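Local coordinates for universal stress protein MT1672 (Mycobacterium tuberculosis, PDB 1TQ8) that is of unknown function but belongs to the universal stress protein A family, whose members have an alpha/beta fold of the HUP class, at residues S15-V20 and K119-V124; A45-A50 and K96-R101. All coordinates share one frame; numbering follows the deposited sequence.

Both contacts sit in one parallel sheet, whose strand order is 97-103, 46-52, 19-23, 122-126. Contact 1 joins strand 19-23 to strand 122-126, and contact 2 joins strand 46-52 to strand 97-103, so they span the sheet from one outermost strand of the chain to the other. Their centres lie 11 Å apart, and strands 19-23 and 46-52 bridge them: K18 O is 2.7 Å from K46 N and V20 O is 2.7 Å from I48 N, both probable hydrogen bonds. Along the chain, contact 2 is nested inside the loop closed by contact 1. Strand 122-126 continues the sheet into a second subunit, so contact 1 lies at that interface; strand 97-103 is the other outermost strand.

Contact 1. Residues S15-V20 and K119-V124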
ATOM      1  N   SER A  15       5.398  24.716  13.504  1.00 69.45           N
ATOM      2  CA  SER A  15       5.619  24.510  14.932  1.00 65.98           C
ATOM      3  C   SER A  15       5.588  23.027  15.274  1.00 62.28           C
ATOM      4  O   SER A  15       5.404  22.184  14.398  1.00 62.40           O
ATOM      5  CB  SER A  15       4.549  25.249  15.739  1.00 67.18           C
ATOM      6  OG  SER A  15       3.247  24.854  15.336  1.00 69.97           O
ATOM      7  N   ALA A  16       5.777  22.712  16.552  1.00 57.28           N
ATOM      8  CA  ALA A  16       5.760  21.327  17.004  1.00 53.46           C
ATOM      9  C   ALA A  16       4.340  20.775  16.952  1.00 50.68           C
ATOM     10  O   ALA A  16       3.366  21.527  16.937  1.00 50.75           O
ATOM     11  CB  ALA A  16       6.303  21.227  18.422  1.00 50.79           C
ATOM     12  N   TYR A  17       4.227  19.457  16.920  1.00 46.25           N
ATOM     13  CA  TYR A  17       2.923  18.819  16.884  1.00 44.04           C
ATOM     14  C   TYR A  17       2.206  19.066  18.205  1.00 43.00           C
ATOM     15  O   TYR A  17       2.793  18.892  19.268  1.00 43.81           O
ATOM     16  CB  TYR A  17       3.090  17.317  16.668  1.00 39.99           C
ATOM     17  CG  TYR A  17       3.564  16.961  15.289  1.00 37.96           C
ATOM     18  CD1 TYR A  17       4.725  16.218  15.102  1.00 34.32           C
ATOM     19  CD2 TYR A  17       2.837  17.356  14.158  1.00 35.96           C
ATOM     20  CE1 TYR A  17       5.152  15.877  13.824  1.00 33.47           C
ATOM     21  CE2 TYR A  17       3.256  17.016  12.880  1.00 32.02           C
ATOM     22  CZ  TYR A  17       4.416  16.275  12.721  1.00 33.27           C
ATOM     23  OH  TYR A  17       4.834  15.920  11.457  1.00 32.97           O
ATOM     24  N   LYS A  18       0.942  19.461  18.137  1.00 41.54           N
ATOM     25  CA  LYS A  18       0.179  19.715  19.345  1.00 42.35           C
ATOM     26  C   LYS A  18      -0.718  18.557  19.775  1.00 41.08           C
ATOM     27  O   LYS A  18      -0.853  18.298  20.968  1.00 43.32           O
ATOM     28  CB  LYS A  18      -0.682  20.961  19.176  1.00 46.17           C
ATOM     29  CG  LYS A  18       0.038  22.177  18.643  1.00 49.90           C
ATOM     30  CD  LYS A  18      -0.930  23.350  18.592  1.00 54.78           C
ATOM     31  CE  LYS A  18      -0.330  24.553  17.868  1.00 58.12           C
ATOM     32  NZ  LYS A  18      -0.246  24.318  16.393  1.00 60.27           N
ATOM     33  N   THR A  19      -1.334  17.868  18.816  1.00 38.34           N
ATOM     34  CA  THR A  19      -2.236  16.754  19.134  1.00 36.73           C
ATOM     35  C   THR A  19      -1.842  15.457  18.445  1.00 34.97           C
ATOM     36  O   THR A  19      -2.100  15.269  17.262  1.00 33.49           O
ATOM     37  CB  THR A  19      -3.686  17.096  18.743  1.00 38.99           C
ATOM     38  OG1 THR A  19      -4.076  18.324  19.374  1.00 41.93           O
ATOM     39  CG2 THR A  19      -4.635  15.987  19.184  1.00 39.95           C
ATOM     40  N   VAL A  20      -1.231  14.559  19.213  1.00 32.87           N
ATOM     41  CA  VAL A  20      -0.754  13.277  18.717  1.00 30.18           C
ATOM     42  C   VAL A  20      -1.668  12.104  19.061  1.00 33.02           C
ATOM     43  O   VAL A  20      -2.078  11.940  20.215  1.00 34.33           O
ATOM     44  CB  VAL A  20       0.630  12.956  19.310  1.00 30.43           C
ATOM     45  CG1 VAL A  20       1.243  11.748  18.613  1.00 27.37           C
ATOM     46  CG2 VAL A  20       1.533  14.168  19.189  1.00 29.80           C
ATOM     47  N   LYS A 119      -8.901  17.187  16.035  1.00 41.31           N
ATOM     48  CA  LYS A 119      -8.006  18.041  15.265  1.00 41.94           C
ATOM     49  C   LYS A 119      -6.543  17.602  15.394  1.00 40.06           C
ATOM     50  O   LYS A 119      -5.652  18.429  15.586  1.00 39.74           O
ATOM     51  CB  LYS A 119      -8.177  19.497  15.718  1.00 44.09           C
ATOM     52  CG  LYS A 119      -9.514  20.100  15.276  1.00 49.98           C
ATOM     53  CD  LYS A 119      -9.935  21.304  16.110  1.00 54.01           C
ATOM     54  CE  LYS A 119     -10.320  20.888  17.526  1.00 58.58           C
ATOM     55  NZ  LYS A 119     -10.751  22.056  18.358  1.00 61.62           N
ATOM     56  N   ALA A 120      -6.303  16.298  15.277  1.00 36.68           N
ATOM     57  CA  ALA A 120      -4.950  15.743  15.365  1.00 35.22           C
ATOM     58  C   ALA A 120      -4.043  16.299  14.266  1.00 34.83           C
ATOM     59  O   ALA A 120      -4.526  16.780  13.239  1.00 32.81           O
ATOM     60  CB  ALA A 120      -5.006  14.209  15.254  1.00 32.47           C
ATOM     61  N   ASP A 121      -2.732  16.245  14.487  1.00 34.10           N
ATOM     62  CA  ASP A 121      -1.786  16.702  13.478  1.00 35.75           C
ATOM     63  C   ASP A 121      -0.732  15.628  13.202  1.00 33.98           C
ATOM     64  O   ASP A 121       0.079  15.753  12.289  1.00 35.41           O
ATOM     65  CB  ASP A 121      -1.139  18.044  13.873  1.00 37.94           C
ATOM     66  CG  ASP A 121      -0.528  18.032  15.260  1.00 43.03           C
ATOM     67  OD1 ASP A 121      -0.370  19.129  15.835  1.00 45.89           O
ATOM     68  OD2 ASP A 121      -0.193  16.945  15.778  1.00 46.07           O
ATOM     69  N   LEU A 122      -0.787  14.547  13.967  1.00 32.10           N
ATOM     70  CA  LEU A 122       0.145  13.447  13.788  1.00 32.17           C
ATOM     71  C   LEU A 122      -0.434  12.111  14.257  1.00 31.95           C
ATOM     72  O   LEU A 122      -0.869  11.989  15.404  1.00 33.91           O
ATOM     73  CB  LEU A 122       1.439  13.730  14.559  1.00 32.32           C
ATOM     74  CG  LEU A 122       2.409  12.547  14.660  1.00 31.82           C
ATOM     75  CD1 LEU A 122       2.880  12.210  13.251  1.00 33.45           C
ATOM     76  CD2 LEU A 122       3.605  12.881  15.558  1.00 32.64           C
ATOM     77  N   LEU A 123      -0.446  11.115  13.374  1.00 29.23           N
ATOM     78  CA  LEU A 123      -0.929   9.790  13.746  1.00 29.25           C
ATOM     79  C   LEU A 123       0.293   8.884  13.804  1.00 29.95           C
ATOM     80  O   LEU A 123       1.164   8.945  12.938  1.00 31.17           O
ATOM     81  CB  LEU A 123      -1.920   9.244  12.722  1.00 28.65           C
ATOM     82  CG  LEU A 123      -3.128  10.123  12.430  1.00 29.78           C
ATOM     83  CD1 LEU A 123      -4.002   9.391  11.442  1.00 32.56           C
ATOM     84  CD2 LEU A 123      -3.901  10.445  13.710  1.00 27.43           C
ATOM     85  N   VAL A 124       0.345   8.038  14.823  1.00 28.99           N
ATOM     86  CA  VAL A 124       1.471   7.151  15.022  1.00 26.64           C
ATOM     87  C   VAL A 124       1.053   5.702  15.225  1.00 28.51           C
ATOM     88  O   VAL A 124       0.130   5.425  15.995  1.00 29.35           O
ATOM     89  CB  VAL A 124       2.246   7.556  16.292  1.00 26.52           C
ATOM     90  CG1 VAL A 124       3.462   6.674  16.459  1.00 25.67           C
ATOM     91  CG2 VAL A 124       2.617   9.025  16.243  1.00 25.61           C
TER
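A single side-chain carboxylate, that of D121, takes two successive backbone N-H groups, those of K18 and T19, just ahead of the parallel V20-L122 bridge. Its OD1 accepts the K18 N-H through the syn lone pair at 2.7 Å, with an N-H...O angle of 157°; T19 N adds weak bonds to both oxygens. With chi1 at 52°, CG lies between the backbone N and the carbonyl carbon, which places the carboxylate beside K18 N and T19 N. In return D121 N donates to T19 O at 3.0 Å, nearly straight at 168° and in the carbonyl plane. Beside this polar knot, L122 CB sits over the centre of the Y17 ring, 3.9 Å from the centroid, a CH-pi contact, while L122 CD2 touches CD1 of the ring. Y17 OH hydrogen-bonds D152 of the second subunit, and R36 of that subunit makes a cation-pi contact with the ring. V20 CG1 packs on V124 CG2 at 3.9 Å. D121 OD2 also lies 2.9 Å from T19 O, a pairing of two acceptors that would be unfavourable for a charged carboxylate, whose negative charge the backbone N-H groups probably stabilise.

Contact 2. Residues A45-A50 and K96-R101; sequences AKLIIA and KNVEER
V98 and L47 stand side by side and point the same way from two neighbouring parallel strands, part of the alpha/beta sheet of the universal stress protein fold. The strand segments 46-50 and 97-101 run at 25° to each other, 4.6 Å apart at closest approach. On the face bearing L47, I49, V98 and E100, V98 divides its branches: CG2 meets L47 CD2 at 3.9 Å, while CG1, anti to the backbone N (chi1 -177°), meets I49 CD1 at 3.7 Å, the isoleucine crossing obliquely. Helix 79-91 packs on this face, with A90 against L47 and A86 against I49.

The opposite face carries, among others, K46, I48, E99 and R101. E99 runs alongside I48, its CG 3.9 Å from I48 CG1, and its extended chain brings OE1 beside K46 CD. The lysine crosses it obliquely, and K46 NZ forms a salt bridge with E118. R101 NH1 forms a salt bridge with E118 and lies 3.4 Å from E99 OE2, a long salt bridge within the strand. E118 therefore has a basic partner on each strand.

Backbone bonds alternate between the strands, I49 N to E99 O being the straightest at 174° and the last, R101 N to I49 O, weak and bent. At the start of the ladder, one water donates to A45 O and accepts from N97 N; N97 ND2 bonds to the same carbonyl oxygen at 3.0 Å, approaching from above the carbonyl plane.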
ATOM      1  N   ALA A  45       2.184  18.956  24.475  1.00 51.40           N
ATOM      2  CA  ALA A  45       1.228  18.445  23.507  1.00 48.56           C
ATOM      3  C   ALA A  45       0.311  17.401  24.112  1.00 45.41           C
ATOM      4  O   ALA A  45       0.649  16.751  25.102  1.00 42.72           O
ATOM      5  CB  ALA A  45       1.959  17.860  22.303  1.00 48.92           C
ATOM      6  N   LYS A  46      -0.858  17.257  23.504  1.00 43.98           N
ATOM      7  CA  LYS A  46      -1.843  16.280  23.941  1.00 43.89           C
ATOM      8  C   LYS A  46      -1.582  14.950  23.231  1.00 41.39           C
ATOM      9  O   LYS A  46      -1.347  14.914  22.022  1.00 41.97           O
ATOM     10  CB  LYS A  46      -3.256  16.789  23.622  1.00 46.81           C
ATOM     11  CG  LYS A  46      -4.360  15.769  23.876  1.00 52.98           C
ATOM     12  CD  LYS A  46      -5.732  16.423  24.077  1.00 55.87           C
ATOM     13  CE  LYS A  46      -6.140  17.309  22.908  1.00 57.38           C
ATOM     14  NZ  LYS A  46      -7.482  17.926  23.131  1.00 58.30           N
ATOM     15  N   LEU A  47      -1.602  13.866  24.000  1.00 38.72           N
ATOM     16  CA  LEU A  47      -1.382  12.519  23.479  1.00 35.96           C
ATOM     17  C   LEU A  47      -2.629  11.664  23.668  1.00 35.94           C
ATOM     18  O   LEU A  47      -3.048  11.420  24.796  1.00 36.85           O
ATOM     19  CB  LEU A  47      -0.222  11.835  24.207  1.00 33.79           C
ATOM     20  CG  LEU A  47       0.046  10.398  23.747  1.00 33.63           C
ATOM     21  CD1 LEU A  47       0.413  10.400  22.269  1.00 29.84           C
ATOM     22  CD2 LEU A  47       1.169   9.776  24.561  1.00 33.54           C
ATOM     23  N   ILE A  48      -3.224  11.208  22.572  1.00 35.51           N
ATOM     24  CA  ILE A  48      -4.406  10.363  22.666  1.00 33.53           C
ATOM     25  C   ILE A  48      -3.996   8.955  22.294  1.00 31.10           C
ATOM     26  O   ILE A  48      -3.466   8.735  21.207  1.00 31.90           O
ATOM     27  CB  ILE A  48      -5.505  10.826  21.707  1.00 35.10           C
ATOM     28  CG1 ILE A  48      -5.911  12.254  22.044  1.00 36.33           C
ATOM     29  CG2 ILE A  48      -6.707   9.909  21.812  1.00 35.35           C
ATOM     30  CD1 ILE A  48      -6.927  12.841  21.093  1.00 39.55           C
ATOM     31  N   ILE A  49      -4.220   8.010  23.200  1.00 28.29           N
ATOM     32  CA  ILE A  49      -3.864   6.621  22.944  1.00 26.43           C
ATOM     33  C   ILE A  49      -5.094   5.831  22.558  1.00 27.79           C
ATOM     34  O   ILE A  49      -6.054   5.751  23.326  1.00 28.90           O
ATOM     35  CB  ILE A  49      -3.268   5.935  24.165  1.00 26.41           C
ATOM     36  CG1 ILE A  49      -2.054   6.713  24.668  1.00 24.35           C
ATOM     37  CG2 ILE A  49      -2.861   4.506  23.792  1.00 24.94           C
ATOM     38  CD1 ILE A  49      -1.343   6.020  25.828  1.00 23.93           C
ATOM     39  N   ALA A  50      -5.055   5.227  21.375  1.00 24.96           N
ATOM     40  CA  ALA A  50      -6.195   4.464  20.881  1.00 28.46           C
ATOM     41  C   ALA A  50      -5.916   2.984  20.699  1.00 29.28           C
ATOM     42  O   ALA A  50      -4.777   2.576  20.449  1.00 30.36           O
ATOM     43  CB  ALA A  50      -6.681   5.055  19.543  1.00 27.20           C
ATOM     44  N   LYS A  96       3.074  14.288  29.478  1.00 54.18           N
ATOM     45  CA  LYS A  96       2.309  14.787  30.625  1.00 56.08           C
ATOM     46  C   LYS A  96       0.796  14.694  30.457  1.00 56.76           C
ATOM     47  O   LYS A  96       0.086  14.278  31.372  1.00 57.98           O
ATOM     48  CB  LYS A  96       2.658  16.255  30.909  1.00 57.98           C
ATOM     49  CG  LYS A  96       4.086  16.535  31.350  1.00 60.49           C
ATOM     50  CD  LYS A  96       4.313  16.203  32.819  1.00 63.95           C
ATOM     51  CE  LYS A  96       5.631  16.804  33.323  1.00 65.38           C
ATOM     52  NZ  LYS A  96       5.689  18.299  33.144  1.00 65.06           N
ATOM     53  N   ASN A  97       0.306  15.098  29.289  1.00 55.70           N
ATOM     54  CA  ASN A  97      -1.125  15.102  29.005  1.00 54.80           C
ATOM     55  C   ASN A  97      -1.532  13.920  28.128  1.00 53.74           C
ATOM     56  O   ASN A  97      -1.463  13.987  26.900  1.00 53.43           O
ATOM     57  CB  ASN A  97      -1.480  16.415  28.316  1.00 56.20           C
ATOM     58  CG  ASN A  97      -0.530  17.536  28.702  1.00 58.57           C
ATOM     59  OD1 ASN A  97      -0.309  17.791  29.885  1.00 59.98           O
ATOM     60  ND2 ASN A  97       0.044  18.206  27.708  1.00 59.25           N
ATOM     61  N   VAL A  98      -1.990  12.852  28.770  1.00 50.75           N
ATOM     62  CA  VAL A  98      -2.370  11.643  28.064  1.00 47.38           C
ATOM     63  C   VAL A  98      -3.779  11.163  28.367  1.00 45.97           C
ATOM     64  O   VAL A  98      -4.208  11.165  29.517  1.00 45.15           O
ATOM     65  CB  VAL A  98      -1.389  10.505  28.415  1.00 46.74           C
ATOM     66  CG1 VAL A  98      -1.728   9.250  27.631  1.00 45.58           C
ATOM     67  CG2 VAL A  98       0.044  10.951  28.126  1.00 47.03           C
ATOM     68  N   GLU A  99      -4.505  10.765  27.330  1.00 44.93           N
ATOM     69  CA  GLU A  99      -5.844  10.226  27.516  1.00 44.85           C
ATOM     70  C   GLU A  99      -5.989   8.990  26.637  1.00 42.82           C
ATOM     71  O   GLU A  99      -5.314   8.851  25.615  1.00 41.26           O
ATOM     72  CB  GLU A  99      -6.918  11.276  27.202  1.00 46.86           C
ATOM     73  CG  GLU A  99      -6.921  11.819  25.793  1.00 52.12           C
ATOM     74  CD  GLU A  99      -7.814  13.055  25.647  1.00 55.31           C
ATOM     75  OE1 GLU A  99      -7.310  14.189  25.833  1.00 57.46           O
ATOM     76  OE2 GLU A  99      -9.021  12.891  25.356  1.00 53.88           O
ATOM     77  N   GLU A 100      -6.850   8.080  27.064  1.00 42.12           N
ATOM     78  CA  GLU A 100      -7.074   6.837  26.348  1.00 40.16           C
ATOM     79  C   GLU A 100      -8.367   6.921  25.566  1.00 38.64           C
ATOM     80  O   GLU A 100      -9.226   7.749  25.862  1.00 39.16           O
ATOM     81  CB  GLU A 100      -7.160   5.685  27.329  1.00 40.61           C
ATOM     82  CG  GLU A 100      -8.438   5.711  28.120  1.00 43.32           C
ATOM     83  CD  GLU A 100      -8.449   4.679  29.196  1.00 45.20           C
ATOM     84  OE1 GLU A 100      -9.558   4.276  29.600  1.00 50.68           O
ATOM     85  OE2 GLU A 100      -7.350   4.281  29.644  1.00 46.03           O
ATOM     86  N   ARG A 101      -8.517   6.028  24.595  1.00 37.52           N
ATOM     87  CA  ARG A 101      -9.695   6.029  23.745  1.00 34.89           C
ATOM     88  C   ARG A 101      -9.863   4.684  23.049  1.00 34.02           C
ATOM     89  O   ARG A 101      -8.928   4.186  22.424  1.00 35.16           O
ATOM     90  CB  ARG A 101      -9.499   7.094  22.674  1.00 38.25           C
ATOM     91  CG  ARG A 101     -10.733   7.676  22.068  1.00 39.06           C
ATOM     92  CD  ARG A 101     -10.924   9.054  22.641  1.00 39.65           C
ATOM     93  NE  ARG A 101     -11.615   9.937  21.721  1.00 43.57           N
ATOM     94  CZ  ARG A 101     -11.730  11.245  21.907  1.00 46.55           C
ATOM     95  NH1 ARG A 101     -11.193  11.805  22.986  1.00 44.99           N
ATOM     96  NH2 ARG A 101     -12.382  11.994  21.021  1.00 48.01           N
TER
HETATM   97  O   HOH W   1       1.916  15.069  26.653  1.00 54.64           O